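Local coordinates for protein putative enoyl-CoA hydratase/isomerase (Bordetella parapertussis, PDB 3ISA) that probably acts on acyl-CoA thioesters as a crotonase-family protein related to enoyl-CoA hydratases and isomerases, its exact reaction being unsettled, at residues W122-P127 and G175-A181; G60-G66 and L104-F110; V43-H47 and R93-S99. One frame throughout, in Å; residues are numbered along the deposited sequence. Where two conformers were deposited one is given.

Interaction 1: W122-P127 and G175-A181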
loop_
_atom_site.group_PDB
_atom_site.type_symbol
_atom_site.label_atom_id
_atom_site.label_comp_id
_atom_site.label_asym_id
_atom_site.label_seq_id
_atom_site.Cartn_x
_atom_site.Cartn_y
_atom_site.Cartn_z
ATOM N N TRP D 122 9.728 18.825 17.463
ATOM C CA TRP D 122 10.448 19.019 18.738
ATOM C C TRP D 122 9.419 19.421 19.791
ATOM O O TRP D 122 8.698 20.411 19.627
ATOM C CB TRP D 122 11.546 20.087 18.595
ATOM C CG TRP D 122 12.783 19.692 17.808
ATOM C CD1 TRP D 122 12.875 18.755 16.809
ATOM C CD2 TRP D 122 14.097 20.241 17.956
ATOM N NE1 TRP D 122 14.168 18.692 16.333
ATOM C CE2 TRP D 122 14.934 19.596 17.017
ATOM C CE3 TRP D 122 14.651 21.220 18.794
ATOM C CZ2 TRP D 122 16.296 19.895 16.900
ATOM C CZ3 TRP D 122 16.011 21.512 18.678
ATOM C CH2 TRP D 122 16.806 20.862 17.728
ATOM N N ARG D 123 9.308 18.635 20.858
ATOM C CA ARG D 123 8.266 18.865 21.846
ATOM C C ARG D 123 8.863 18.922 23.245
ATOM O O ARG D 123 9.533 17.982 23.675
ATOM C CB ARG D 123 7.197 17.766 21.771
ATOM C CG ARG D 123 6.584 17.573 20.393
ATOM C CD ARG D 123 5.634 16.376 20.353
ATOM N NE ARG D 123 6.318 15.096 20.546
ATOM C CZ ARG D 123 6.995 14.439 19.600
ATOM N NH1 ARG D 123 7.589 13.279 19.887
ATOM N NH2 ARG D 123 7.087 14.932 18.367
ATOM N N TYR D 124 8.616 20.034 23.936
ATOM C CA TYR D 124 9.114 20.237 25.299
ATOM C C TYR D 124 7.963 20.691 26.177
ATOM O O TYR D 124 7.024 21.335 25.701
ATOM C CB TYR D 124 10.221 21.302 25.327
ATOM C CG TYR D 124 11.514 20.899 24.655
ATOM C CD1 TYR D 124 12.532 20.267 25.379
ATOM C CD2 TYR D 124 11.737 21.172 23.307
ATOM C CE1 TYR D 124 13.728 19.904 24.768
ATOM C CE2 TYR D 124 12.922 20.810 22.685
ATOM C CZ TYR D 124 13.915 20.180 23.423
ATOM O OH TYR D 124 15.090 19.820 22.812
ATOM N N CYS D 125 8.029 20.369 27.467
ATOM C CA CYS D 125 7.050 20.917 28.394
ATOM C C CYS D 125 7.681 21.254 29.746
ATOM O O CYS D 125 8.787 20.812 30.036
ATOM C CB CYS D 125 5.854 19.976 28.562
ATOM S SG CYS D 125 6.201 18.437 29.443
ATOM N N THR D 126 6.978 22.049 30.545
ATOM C CA THR D 126 7.384 22.327 31.924
ATOM C C THR D 126 7.192 21.057 32.772
ATOM O O THR D 126 6.324 20.241 32.457
ATOM C CB THR D 126 6.579 23.504 32.537
ATOM O OG1 THR D 126 5.169 23.265 32.400
ATOM C CG2 THR D 126 6.969 24.837 31.896
ATOM N N PRO D 127 8.002 20.872 33.845
ATOM C CA PRO D 127 7.839 19.679 34.703
ATOM C C PRO D 127 6.447 19.520 35.316
ATOM O O PRO D 127 6.062 18.409 35.670
ATOM C CB PRO D 127 8.864 19.904 35.823
ATOM C CG PRO D 127 9.864 20.814 35.254
ATOM C CD PRO D 127 9.121 21.716 34.305
ATOM N N GLY D 175 8.258 9.072 25.346
ATOM C CA GLY D 175 8.822 9.767 24.184
ATOM C C GLY D 175 7.895 10.809 23.570
ATOM O O GLY D 175 8.129 11.270 22.446
ATOM N N PHE D 176 6.857 11.192 24.313
ATOM C CA PHE D 176 5.946 12.248 23.876
ATOM C C PHE D 176 6.611 13.635 23.952
ATOM O O PHE D 176 6.289 14.524 23.167
ATOM C CB PHE D 176 4.612 12.193 24.643
ATOM C CG PHE D 176 3.529 13.070 24.047
ATOM C CD1 PHE D 176 3.100 12.879 22.732
ATOM C CD2 PHE D 176 2.945 14.078 24.794
ATOM C CE1 PHE D 176 2.105 13.700 22.176
ATOM C CE2 PHE D 176 1.954 14.909 24.248
ATOM C CZ PHE D 176 1.534 14.718 22.935
ATOM N N VAL D 177 7.529 13.825 24.904
ATOM C CA VAL D 177 8.346 15.053 24.938
ATOM C C VAL D 177 9.831 14.695 24.865
ATOM O O VAL D 177 10.236 13.615 25.317
ATOM C CB VAL D 177 8.032 15.993 26.157
ATOM C CG1 VAL D 177 6.589 16.502 26.101
ATOM C CG2 VAL D 177 8.297 15.315 27.491
ATOM N N ARG D 178 10.622 15.579 24.255
ATOM C CA ARG D 178 12.080 15.424 24.179
ATOM C C ARG D 178 12.655 15.497 25.573
ATOM O O ARG D 178 13.510 14.696 25.955
ATOM C CB ARG D 178 12.702 16.552 23.362
ATOM C CG ARG D 178 12.890 16.236 21.921
ATOM C CD ARG D 178 13.155 17.502 21.116
ATOM N NE ARG D 178 14.581 17.802 20.958
ATOM C CZ ARG D 178 15.350 17.328 19.976
ATOM N NH1 ARG D 178 16.634 17.667 19.912
ATOM N NH2 ARG D 178 14.839 16.514 19.061
ATOM N N ASP D 179 12.165 16.474 26.324
ATOM C CA ASP D 179 12.610 16.717 27.673
ATOM C C ASP D 179 11.658 17.677 28.340
ATOM O O ASP D 179 10.805 18.298 27.688
ATOM C CB ASP D 179 14.030 17.299 27.691
ATOM C CG ASP D 179 14.869 16.738 28.831
ATOM O OD1 ASP D 179 14.427 16.811 30.004
ATOM O OD2 ASP D 179 15.964 16.210 28.544
ATOM N N CYS D 180 11.806 17.777 29.655
ATOM C CA CYS D 180 11.137 18.786 30.429
ATOM C C CYS D 180 12.057 19.986 30.539
ATOM O O CYS D 180 13.278 19.835 30.612
ATOM C CB CYS D 180 10.764 18.233 31.797
ATOM S SG CYS D 180 9.555 16.913 31.630
ATOM N N ALA D 181 11.473 21.178 30.512
ATOM C CA ALA D 181 12.249 22.407 30.547
ATOM C C ALA D 181 11.395 23.537 31.080
ATOM O O ALA D 181 10.274 23.763 30.606
ATOM C CB ALA D 181 12.784 22.754 29.160
#

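Interaction 2: G60-G66 and L104-F110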
loop_
_atom_site.group_PDB
_atom_site.type_symbol
_atom_site.label_atom_id
_atom_site.label_comp_id
_atom_site.label_asym_id
_atom_site.label_seq_id
_atom_site.Cartn_x
_atom_site.Cartn_y
_atom_site.Cartn_z
ATOM N N GLY D 60 -0.585 32.961 28.845
ATOM C CA GLY D 60 -1.322 32.624 30.064
ATOM C C GLY D 60 -0.842 31.334 30.716
ATOM O O GLY D 60 0.352 31.046 30.708
ATOM N N ARG D 61 -1.789 30.550 31.240
ATOM C CA ARG D 61 -1.513 29.402 32.115
ATOM C C ARG D 61 -1.251 28.072 31.395
ATOM O O ARG D 61 -0.765 27.107 32.005
ATOM C CB ARG D 61 -2.676 29.226 33.106
ATOM C CG ARG D 61 -2.847 30.370 34.108
ATOM C CD ARG D 61 -4.163 30.259 34.891
ATOM N NE ARG D 61 -5.094 31.355 34.607
ATOM C CZ ARG D 61 -6.226 31.237 33.917
ATOM N NH1 ARG D 61 -6.598 30.063 33.420
ATOM N NH2 ARG D 61 -6.996 32.303 33.724
ATOM N N ASN D 62 -1.601 27.995 30.111
ATOM C CA ASN D 62 -1.413 26.732 29.370
ATOM C C ASN D 62 -1.043 26.906 27.895
ATOM O O ASN D 62 -0.916 28.040 27.403
ATOM C CB ASN D 62 -2.641 25.803 29.519
ATOM C CG ASN D 62 -3.803 26.180 28.594
ATOM O OD1 ASN D 62 -3.884 27.303 28.094
ATOM N ND2 ASN D 62 -4.716 25.227 28.368
ATOM N N PHE D 63 -0.882 25.773 27.212
ATOM C CA PHE D 63 -0.675 25.722 25.759
ATOM C C PHE D 63 -2.042 25.819 25.044
ATOM O O PHE D 63 -2.298 26.801 24.337
ATOM C CB PHE D 63 0.111 24.440 25.398
ATOM C CG PHE D 63 0.361 24.251 23.923
ATOM C CD1 PHE D 63 1.433 24.880 23.296
ATOM C CD2 PHE D 63 -0.476 23.425 23.160
ATOM C CE1 PHE D 63 1.665 24.699 21.922
ATOM C CE2 PHE D 63 -0.261 23.245 21.803
ATOM C CZ PHE D 63 0.801 23.881 21.178
ATOM N N SER D 64 -2.906 24.820 25.245
ATOM C CA SER D 64 -4.298 24.841 24.753
ATOM C C SER D 64 -5.189 23.764 25.386
ATOM O O SER D 64 -4.793 22.592 25.513
ATOM C CB SER D 64 -4.351 24.681 23.215
ATOM O OG SER D 64 -5.691 24.591 22.762
ATOM N N ALA D 65 -6.416 24.167 25.707
ATOM C CA ALA D 65 -7.468 23.250 26.148
ATOM C C ALA D 65 -8.247 22.612 24.995
ATOM O O ALA D 65 -9.242 21.929 25.233
ATOM C CB ALA D 65 -8.415 23.959 27.111
ATOM N N GLY D 66 -7.789 22.808 23.752
ATOM C CA GLY D 66 -8.418 22.150 22.606
ATOM C C GLY D 66 -9.709 22.823 22.183
ATOM O O GLY D 66 -9.867 24.003 22.395
ATOM N N LEU D 104 5.986 24.174 22.755
ATOM C CA LEU D 104 6.408 24.407 24.123
ATOM C C LEU D 104 5.160 24.497 24.984
ATOM O O LEU D 104 4.403 25.472 24.892
ATOM C CB LEU D 104 7.218 25.706 24.206
ATOM C CG LEU D 104 8.522 25.788 23.402
ATOM C CD1 LEU D 104 8.950 27.251 23.244
ATOM C CD2 LEU D 104 9.630 24.946 24.013
ATOM N N ALA D 105 4.915 23.447 25.771
ATOM C CA ALA D 105 3.670 23.325 26.533
ATOM C C ALA D 105 3.901 23.574 28.011
ATOM O O ALA D 105 4.973 23.271 28.539
ATOM C CB ALA D 105 3.058 21.956 26.363
ATOM N N HIS D 106 2.878 24.117 28.658
ATOM C CA HIS D 106 2.863 24.295 30.094
ATOM C C HIS D 106 1.422 24.162 30.537
ATOM O O HIS D 106 0.524 24.146 29.693
ATOM C CB HIS D 106 3.516 25.632 30.515
ATOM C CG HIS D 106 2.779 26.862 30.067
ATOM N ND1 HIS D 106 2.662 27.227 28.745
ATOM C CD2 HIS D 106 2.163 27.835 30.780
ATOM C CE1 HIS D 106 1.978 28.355 28.660
ATOM N NE2 HIS D 106 1.660 28.743 29.880
ATOM N N GLY D 107 1.196 24.002 31.843
ATOM C CA GLY D 107 -0.158 23.931 32.377
ATOM C C GLY D 107 -0.926 22.696 31.915
ATOM O O GLY D 107 -0.327 21.714 31.434
ATOM N N ARG D 108 -2.248 22.776 32.044
ATOM C CA ARG D 108 -3.148 21.668 31.736
ATOM C C ARG D 108 -3.675 21.768 30.302
ATOM O O ARG D 108 -4.346 22.742 29.939
ATOM C CB ARG D 108 -4.312 21.645 32.729
ATOM C CG ARG D 108 -3.881 21.463 34.193
ATOM C CD ARG D 108 -5.044 21.686 35.160
ATOM N NE ARG D 108 -6.149 20.764 34.901
ATOM C CZ ARG D 108 -7.212 20.608 35.687
ATOM N NH1 ARG D 108 -7.335 21.311 36.807
ATOM N NH2 ARG D 108 -8.155 19.740 35.349
ATOM N N ASN D 109 -3.376 20.755 29.506
ATOM C CA ASN D 109 -3.692 20.765 28.084
ATOM C C ASN D 109 -4.591 19.612 27.687
ATOM O O ASN D 109 -4.454 18.503 28.213
ATOM C CB ASN D 109 -2.391 20.771 27.303
ATOM C CG ASN D 109 -1.452 21.893 27.776
ATOM O OD1 ASN D 109 -1.724 23.080 27.548
ATOM N ND2 ASN D 109 -0.384 21.527 28.484
ATOM N N PHE D 110 -5.503 19.877 26.755
ATOM C CA PHE D 110 -6.603 18.961 26.464
ATOM C C PHE D 110 -6.858 18.808 24.973
ATOM O O PHE D 110 -6.751 19.785 24.220
ATOM C CB PHE D 110 -7.907 19.448 27.110
ATOM C CG PHE D 110 -7.866 19.502 28.610
ATOM C CD1 PHE D 110 -8.162 18.368 29.360
ATOM C CD2 PHE D 110 -7.549 20.689 29.270
ATOM C CE1 PHE D 110 -8.127 18.403 30.747
ATOM C CE2 PHE D 110 -7.512 20.738 30.665
ATOM C CZ PHE D 110 -7.807 19.585 31.402
#

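Interaction 3: V43-H47 and R93-S99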
loop_
_atom_site.group_PDB
_atom_site.type_symbol
_atom_site.label_atom_id
_atom_site.label_comp_id
_atom_site.label_asym_id
_atom_site.label_seq_id
_atom_site.Cartn_x
_atom_site.Cartn_y
_atom_site.Cartn_z
ATOM N N VAL D 43 0.142 29.340 9.225
ATOM C CA VAL D 43 0.921 28.174 8.770
ATOM C C VAL D 43 1.087 28.159 7.239
ATOM O O VAL D 43 2.198 27.951 6.741
ATOM C CB VAL D 43 0.342 26.835 9.334
ATOM C CG1 VAL D 43 1.009 25.659 8.695
ATOM C CG2 VAL D 43 0.552 26.785 10.878
ATOM N N ASP D 44 0.000 28.408 6.508
ATOM C CA ASP D 44 0.056 28.491 5.034
ATOM C C ASP D 44 1.006 29.594 4.552
ATOM O O ASP D 44 1.762 29.379 3.605
ATOM C CB ASP D 44 -1.333 28.706 4.424
ATOM C CG ASP D 44 -2.223 27.471 4.512
ATOM O OD1 ASP D 44 -1.765 26.397 4.959
ATOM O OD2 ASP D 44 -3.410 27.574 4.138
ATOM N N ALA D 45 0.976 30.753 5.218
ATOM C CA ALA D 45 1.847 31.875 4.872
ATOM C C ALA D 45 3.311 31.519 5.132
ATOM O O ALA D 45 4.170 31.802 4.305
ATOM C CB ALA D 45 1.441 33.117 5.654
ATOM N N ALA D 46 3.582 30.875 6.270
ATOM C CA ALA D 46 4.933 30.407 6.592
ATOM C C ALA D 46 5.476 29.385 5.575
ATOM O O ALA D 46 6.674 29.409 5.263
ATOM C CB ALA D 46 4.979 29.846 7.995
ATOM N N HIS D 47 4.598 28.510 5.064
ATOM C CA HIS D 47 5.013 27.551 4.064
ATOM C C HIS D 47 5.329 28.247 2.726
ATOM O O HIS D 47 6.314 27.904 2.072
ATOM C CB HIS D 47 3.988 26.420 3.938
ATOM C CG HIS D 47 3.869 25.576 5.177
ATOM N ND1 HIS D 47 2.910 24.597 5.325
ATOM C CD2 HIS D 47 4.583 25.575 6.328
ATOM C CE1 HIS D 47 3.051 24.023 6.506
ATOM N NE2 HIS D 47 4.051 24.607 7.138
ATOM N N ARG D 93 -1.399 19.977 8.282
ATOM C CA ARG D 93 -0.507 21.003 7.748
ATOM C C ARG D 93 0.720 21.179 8.642
ATOM O O ARG D 93 1.836 21.255 8.147
ATOM C CB ARG D 93 -1.243 22.337 7.633
ATOM C CG ARG D 93 -2.004 22.506 6.339
ATOM C CD ARG D 93 -3.200 23.371 6.608
ATOM N NE ARG D 93 -3.519 24.306 5.532
ATOM C CZ ARG D 93 -4.449 24.100 4.612
ATOM N NH1 ARG D 93 -4.682 25.031 3.704
ATOM N NH2 ARG D 93 -5.150 22.974 4.599
ATOM N N VAL D 94 0.501 21.211 9.952
ATOM C CA VAL D 94 1.609 21.321 10.919
ATOM C C VAL D 94 2.480 20.043 10.895
ATOM O O VAL D 94 3.720 20.130 10.769
ATOM C CB VAL D 94 1.093 21.648 12.335
ATOM C CG1 VAL D 94 2.266 21.717 13.352
ATOM C CG2 VAL D 94 0.289 22.958 12.315
ATOM N N ALA D 95 1.828 18.878 10.962
ATOM C CA ALA D 95 2.535 17.574 10.959
ATOM C C ALA D 95 3.415 17.352 9.735
ATOM O O ALA D 95 4.545 16.857 9.860
ATOM C CB ALA D 95 1.567 16.422 11.126
ATOM N N GLY D 96 2.894 17.721 8.566
ATOM C CA GLY D 96 3.596 17.552 7.287
ATOM C C GLY D 96 4.379 18.785 6.837
ATOM O O GLY D 96 4.724 18.908 5.665
ATOM N N SER D 97 4.667 19.693 7.764
ATOM C CA SER D 97 5.316 20.969 7.421
ATOM C C SER D 97 6.740 20.744 6.862
ATOM O O SER D 97 7.499 19.948 7.413
ATOM C CB SER D 97 5.393 21.876 8.641
ATOM O OG SER D 97 5.905 23.161 8.308
ATOM N N PRO D 98 7.098 21.465 5.789
ATOM C CA PRO D 98 8.501 21.554 5.349
ATOM C C PRO D 98 9.376 22.304 6.358
ATOM O O PRO D 98 10.603 22.179 6.312
ATOM C CB PRO D 98 8.410 22.352 4.041
ATOM C CG PRO D 98 6.957 22.260 3.620
ATOM C CD PRO D 98 6.195 22.226 4.905
ATOM N N SER D 99 8.766 23.118 7.220
ATOM C CA SER D 99 9.512 23.773 8.307
ATOM C C SER D 99 9.763 22.768 9.419
ATOM O O SER D 99 8.951 21.874 9.639
ATOM C CB SER D 99 8.709 24.918 8.915
ATOM O OG SER D 99 8.272 25.857 7.943
#

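Interaction 1: W122-P127 and G175-A181
The guanidinium of R178 lies flat on the indole of W122, its plane turned only 8° from that of the ring. CZ of R178 sits 3.8 Å from the centroid of the five-membered ring of W122, a cation-pi contact made over the face. CB of R178, pointing toward strand 122-125, rests over one face of the Y124 ring in a CH-pi contact; beyond it the bend at chi3 (93°) turns the guanidinium onto W122, and NE of R178 donates to OH of Y124 at 2.8 Å. This phenol oxygen lies near the guanidinium plane, so stacking and hydrogen bonding together fix the rotation of the cation.

R123, between W122 and Y124 on the same strand, reaches the other way across the contact. NE of R123 donates to F176 O at 2.7 Å, and its NH1 reaches G175 O in a longer bond. Both acceptors lie close to the guanidinium plane, at its edge; a bend at chi3 (-66°) turns that edge to the loop. G175 closes the helix before it in a Schellman motif, so the arginine grips carbonyls just beyond a helix end. NH1 of R123 also forms a salt bridge with D154 of the second subunit.

In the crotonase fold seen here, the short, weakly bonded strand 179-180 runs parallel to strand 122-125 and is the outermost strand of the sheet within this chain. R178 N to R123 O at 2.7 Å and A181 N to C125 O at 2.8 Å are sound bonds, while C125 N to D179 O is weak. C125 and C180 point to one face of the sheet, their SG atoms 4.3 Å apart, and SG of C125 also touches CG1 of V177.

Interaction 2: G60-G66 and L104-F110
N62 and G107 bring the two backbones together, their CA atoms 4.3 Å apart, where segment 104-110 turns between strands 100-105 and 108-110 and the irregular loop 60-66 follows alongside. F110 N donates to S64 O at 3.1 Å; F63 N makes a weak bond to H106 O. The positive phi of G107 brings its CA to 3.3 Å from R61 O, a CA-H...O contact. In crotonase-fold enzymes the chain just beyond both segments usually supplies the oxyanion-hole amides, which this contact probably sets side by side.

Side chains supply most of the remaining bonds. OD1 of N109 accepts from two successive amides, F63 N at 2.8 Å and S64 N at 3.1 Å, while its ND2 donates back to H106 O. N62 slides past N109 in the opposite sense, amide planes 15° apart, and sends ND2 to R108 O at 3.0 Å and also to R28 O. The H106 ring lies against the loop, with N62 over one face; chi1 of 66° brings NE2 to G60 O, 2.8 Å away in a nearly straight bond (172°). CB of F63 packs on CB of A105.

The contact is buried between strand 53-58, whose F56 touches F63, and helix 112-119, whose L116 and V114 reach F63 and N109; S64 OG bonds N29 O, and L104 faces helix 186-197.

Interaction 3: V43-H47 and R93-S99
D44 and R93 form a two-pronged salt bridge between neighbouring helices. R93 meets the carboxylate side-on: NE donates to OD1 of D44 at 2.8 Å, and NH1 to OD2 of D44 at 2.9 Å. Both oxygens are met on their syn sides and lie near the guanidinium plane, although the carboxylate is twisted 32° from it. Two bonds to two separate oxygens restrain both flat groups and would be expected to favour the charged forms.

One helical turn on, the H47 imidazole points to the end of helix 77-95 and the loop after it. CD of P98 stands over the centre of the ring, 3.8 Å from its centroid and only 5° off the normal, a CH-pi contact. The opposite face of the ring looks on V43 O of its own helix, and R93 O lies at the edge. NE2 of H47 is 2.6 Å from OG of S97, a short, bent hydrogen bond that is weak and doubtful. Between the helices, CG2 of V43 meets CG2 of V94 at 4.1 Å, the two side chains crossing at about a right angle.

A second shell sets the partners. S97 OG, anti to the backbone N (chi1 -175°), also accepts from S99 N in an ST turn, which orders the loop where the chain leaves the helix at G96. S99 OG in turn is bonded to V51 O.

The contact thus joins helix 33-48 to the C-terminal end of helix 77-95 and the loop leading into strand 100-105. L54 of strand 53-58 lies against H47, S97 and S99, while V94 packs on L116 and A119 of helix 112-119.

How the interactions relate
Interactions 1 and 2 meet in one sheet: strands 122-125 and 100-105 are neighbours, and Y124 O and T126 N probably bond to A105 N and A105 O. Interaction 3 touches neither, its nearest atoms about 8 Å away, and lies across the chain's centre from interaction 2; yet segment 93-99 leads into strand 100-105. Interaction 2 is the buried one, with asparagine amides and an imidazole satisfying backbone groups of an irregular loop. The other two are partly buried and use charge differently: interaction 1 stacks and bonds arginines at a sheet margin near a second subunit, whereas interaction 3 pairs arginine with aspartate between helices.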